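Local structure of geranyltranstransferase (Methylococcus capsulatus, 3TS7) at residues Q226-I231 and P254-A258. The protein probably makes farnesyl diphosphate as a magnesium-dependent polyprenyl synthase of the FPP/GGPP synthase family. Residues are numbered along the deposited sequence; the frame is centred on the assembly and turned at random.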
ATOM      1  N   GLN B 226      15.374 -11.569  16.071  1.00 34.56           N
ATOM      2  CA  GLN B 226      16.185 -10.374  15.895  1.00 41.52           C
ATOM      3  C   GLN B 226      17.214 -10.196  17.019  1.00 37.36           C
ATOM      4  O   GLN B 226      18.311  -9.724  16.761  1.00 40.18           O
ATOM      5  CB  GLN B 226      15.308  -9.160  15.713  1.00 42.01           C
ATOM      6  CG  GLN B 226      14.632  -9.170  14.363  1.00 45.49           C
ATOM      7  CD  GLN B 226      13.818  -7.946  14.149  1.00 57.54           C
ATOM      8  OE1 GLN B 226      12.923  -7.635  14.933  1.00 68.27           O
ATOM      9  NE2 GLN B 226      14.126  -7.222  13.091  1.00 73.65           N
ATOM     10  N   ILE B 227      16.868 -10.614  18.237  1.00 40.08           N
ATOM     11  CA  ILE B 227      17.852 -10.685  19.322  1.00 39.15           C
ATOM     12  C   ILE B 227      18.978 -11.621  18.870  1.00 37.67           C
ATOM     13  O   ILE B 227      20.157 -11.270  18.949  1.00 42.70           O
ATOM     14  CB  ILE B 227      17.253 -11.174  20.661  1.00 38.25           C
ATOM     15  CG1 ILE B 227      16.214 -10.187  21.189  1.00 36.62           C
ATOM     16  CG2 ILE B 227      18.378 -11.344  21.714  1.00 43.03           C
ATOM     17  CD1 ILE B 227      15.347 -10.735  22.332  1.00 35.78           C
ATOM     18  N   GLN B 228      18.606 -12.787  18.337  1.00 42.95           N
ATOM     19  CA  GLN B 228      19.591 -13.740  17.809  1.00 37.94           C
ATOM     20  C   GLN B 228      20.418 -13.238  16.609  1.00 42.76           C
ATOM     21  O   GLN B 228      21.612 -13.553  16.506  1.00 45.13           O
ATOM     22  CB  GLN B 228      18.955 -15.119  17.544  1.00 40.08           C
ATOM     23  CG  GLN B 228      19.949 -16.241  17.201  1.00 43.75           C
ATOM     24  CD  GLN B 228      20.841 -16.653  18.365  1.00 54.99           C
ATOM     25  OE1 GLN B 228      20.491 -16.477  19.530  1.00 48.98           O
ATOM     26  NE2 GLN B 228      22.004 -17.214  18.047  1.00 59.61           N
ATOM     27  N   ASP B 229      19.796 -12.460  15.721  1.00 44.65           N
ATOM     28  CA  ASP B 229      20.536 -11.752  14.669  1.00 48.87           C
ATOM     29  C   ASP B 229      21.661 -10.903  15.257  1.00 48.44           C
ATOM     30  O   ASP B 229      22.782 -10.925  14.753  1.00 46.99           O
ATOM     31  CB  ASP B 229      19.616 -10.851  13.836  1.00 47.60           C
ATOM     32  CG  ASP B 229      18.855 -11.612  12.752  1.00 51.00           C
ATOM     33  OD1 ASP B 229      17.914 -11.025  12.166  1.00 56.67           O
ATOM     34  OD2 ASP B 229      19.189 -12.788  12.486  1.00 51.54           O
ATOM     35  N   ASP B 230      21.350 -10.156  16.312  1.00 43.57           N
ATOM     36  CA  ASP B 230      22.344  -9.313  16.979  1.00 46.51           C
ATOM     37  C   ASP B 230      23.460 -10.131  17.623  1.00 47.35           C
ATOM     38  O   ASP B 230      24.626  -9.762  17.507  1.00 44.38           O
ATOM     39  CB  ASP B 230      21.678  -8.408  18.017  1.00 45.79           C
ATOM     40  CG  ASP B 230      20.902  -7.274  17.381  1.00 47.04           C
ATOM     41  OD1 ASP B 230      20.868  -7.217  16.135  1.00 44.36           O
ATOM     42  OD2 ASP B 230      20.322  -6.451  18.117  1.00 43.55           O
ATOM     43  N   ILE B 231      23.088 -11.245  18.264  1.00 45.90           N
ATOM     44  CA  ILE B 231      24.033 -12.143  18.922  1.00 47.36           C
ATOM     45  C   ILE B 231      25.050 -12.706  17.932  1.00 52.27           C
ATOM     46  O   ILE B 231      26.252 -12.709  18.216  1.00 50.91           O
ATOM     47  CB  ILE B 231      23.315 -13.259  19.711  1.00 42.06           C
ATOM     48  CG1 ILE B 231      22.594 -12.647  20.909  1.00 45.77           C
ATOM     49  CG2 ILE B 231      24.301 -14.329  20.189  1.00 43.15           C
ATOM     50  CD1 ILE B 231      21.551 -13.541  21.525  1.00 43.30           C
ATOM     51  N   PRO B 254      21.664   0.928  17.929  1.00 65.01           N
ATOM     52  CA  PRO B 254      21.399   0.171  19.160  1.00 61.61           C
ATOM     53  C   PRO B 254      21.110  -1.311  18.896  1.00 58.92           C
ATOM     54  O   PRO B 254      20.425  -1.658  17.936  1.00 53.70           O
ATOM     55  CB  PRO B 254      20.183   0.882  19.769  1.00 61.19           C
ATOM     56  CG  PRO B 254      19.543   1.614  18.646  1.00 65.87           C
ATOM     57  CD  PRO B 254      20.617   1.930  17.650  1.00 66.21           C
ATOM     58  N   ASN B 255      21.678  -2.173  19.731  1.00 53.00           N
ATOM     59  CA  ASN B 255      21.501  -3.610  19.601  1.00 46.66           C
ATOM     60  C   ASN B 255      21.397  -4.245  20.980  1.00 52.39           C
ATOM     61  O   ASN B 255      21.687  -3.601  22.005  1.00 46.78           O
ATOM     62  CB  ASN B 255      22.623  -4.253  18.765  1.00 45.67           C
ATOM     63  CG  ASN B 255      24.009  -4.010  19.345  1.00 53.65           C
ATOM     64  OD1 ASN B 255      24.536  -4.836  20.086  1.00 48.09           O
ATOM     65  ND2 ASN B 255      24.596  -2.871  19.017  1.00 56.68           N
ATOM     66  N   TYR B 256      20.961  -5.500  21.000  1.00 47.06           N
ATOM     67  CA  TYR B 256      20.703  -6.196  22.251  1.00 47.29           C
ATOM     68  C   TYR B 256      21.960  -6.527  23.083  1.00 42.08           C
ATOM     69  O   TYR B 256      21.941  -6.304  24.295  1.00 42.70           O
ATOM     70  CB  TYR B 256      19.829  -7.440  22.020  1.00 43.17           C
ATOM     71  CG  TYR B 256      18.391  -7.137  21.644  1.00 40.13           C
ATOM     72  CD1 TYR B 256      17.426  -6.927  22.635  1.00 36.30           C
ATOM     73  CD2 TYR B 256      17.995  -7.062  20.297  1.00 39.53           C
ATOM     74  CE1 TYR B 256      16.094  -6.642  22.302  1.00 40.04           C
ATOM     75  CE2 TYR B 256      16.652  -6.779  19.947  1.00 36.43           C
ATOM     76  CZ  TYR B 256      15.713  -6.583  20.964  1.00 35.10           C
ATOM     77  OH  TYR B 256      14.392  -6.324  20.662  1.00 42.92           O
ATOM     78  N   PRO B 257      23.038  -7.068  22.456  1.00 40.82           N
ATOM     79  CA  PRO B 257      24.203  -7.323  23.319  1.00 42.34           C
ATOM     80  C   PRO B 257      24.911  -6.054  23.811  1.00 42.70           C
ATOM     81  O   PRO B 257      25.481  -6.078  24.893  1.00 46.78           O
ATOM     82  CB  PRO B 257      25.143  -8.137  22.421  1.00 40.72           C
ATOM     83  CG  PRO B 257      24.274  -8.661  21.310  1.00 42.78           C
ATOM     84  CD  PRO B 257      23.262  -7.600  21.098  1.00 42.45           C
ATOM     85  N   ALA B 258      24.875  -4.966  23.041  1.00 43.03           N
ATOM     86  CA  ALA B 258      25.439  -3.687  23.516  1.00 48.15           C
ATOM     87  C   ALA B 258      24.687  -3.183  24.740  1.00 47.33           C
ATOM     88  O   ALA B 258      25.290  -2.729  25.704  1.00 48.29           O
ATOM     89  CB  ALA B 258      25.445  -2.625  22.420  1.00 49.03           C
TER
HETATM   90  O   HOH W   1      18.684  -4.578  17.578  1.00 44.69           O
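Asp230 OD2 has two donors, the backbone N-H of Tyr256 and, at short range, a water. Tyr256 N lies 3.1 Å from Asp230 OD2, and the 164° angle at the hydrogen makes the bond nearly straight; the donor meets the anti side of the carboxylate, 20° out of its plane. The water lies only 2.5 Å from Asp230 OD2, a short bond, and makes a weak one to Pro254 O. Tyr256 opens helix 256-260, and Asn255 is its N-cap, with Asn255 OD1 accepting from Ala258 N at 3.0 Å, above the amide plane. Since Pro257 has no N-H, every amide hydrogen in the first three residues of this helix has an acceptor.

Tyr256 CG stands anti to its carbonyl carbon (chi1 -70°), which lays the ring against helix 208-237. Ile227 CG1 sits over the ring centre, 3.4 Å from the centroid, a CH-pi contact, while Asp230 OD2 is at the edge, 3.2 Å from Tyr256 CD2. Leu180 and Leu223 also touch this side chain. With the ring cut back to an alanine, Ile227 CG1 would probably lose its aromatic partner and a gap would be likely to open beside Leu180 and Leu223. Farther along, Pro257 CD packs 3.6 Å from Asp230 CB.

Asp229, salt-bridged to Arg300, and Asp230 begin the second aspartate-rich DDxxD motif, which binds magnesium in prenyl synthases of this all-helical fold; here the N-terminus of a short helix meets that motif.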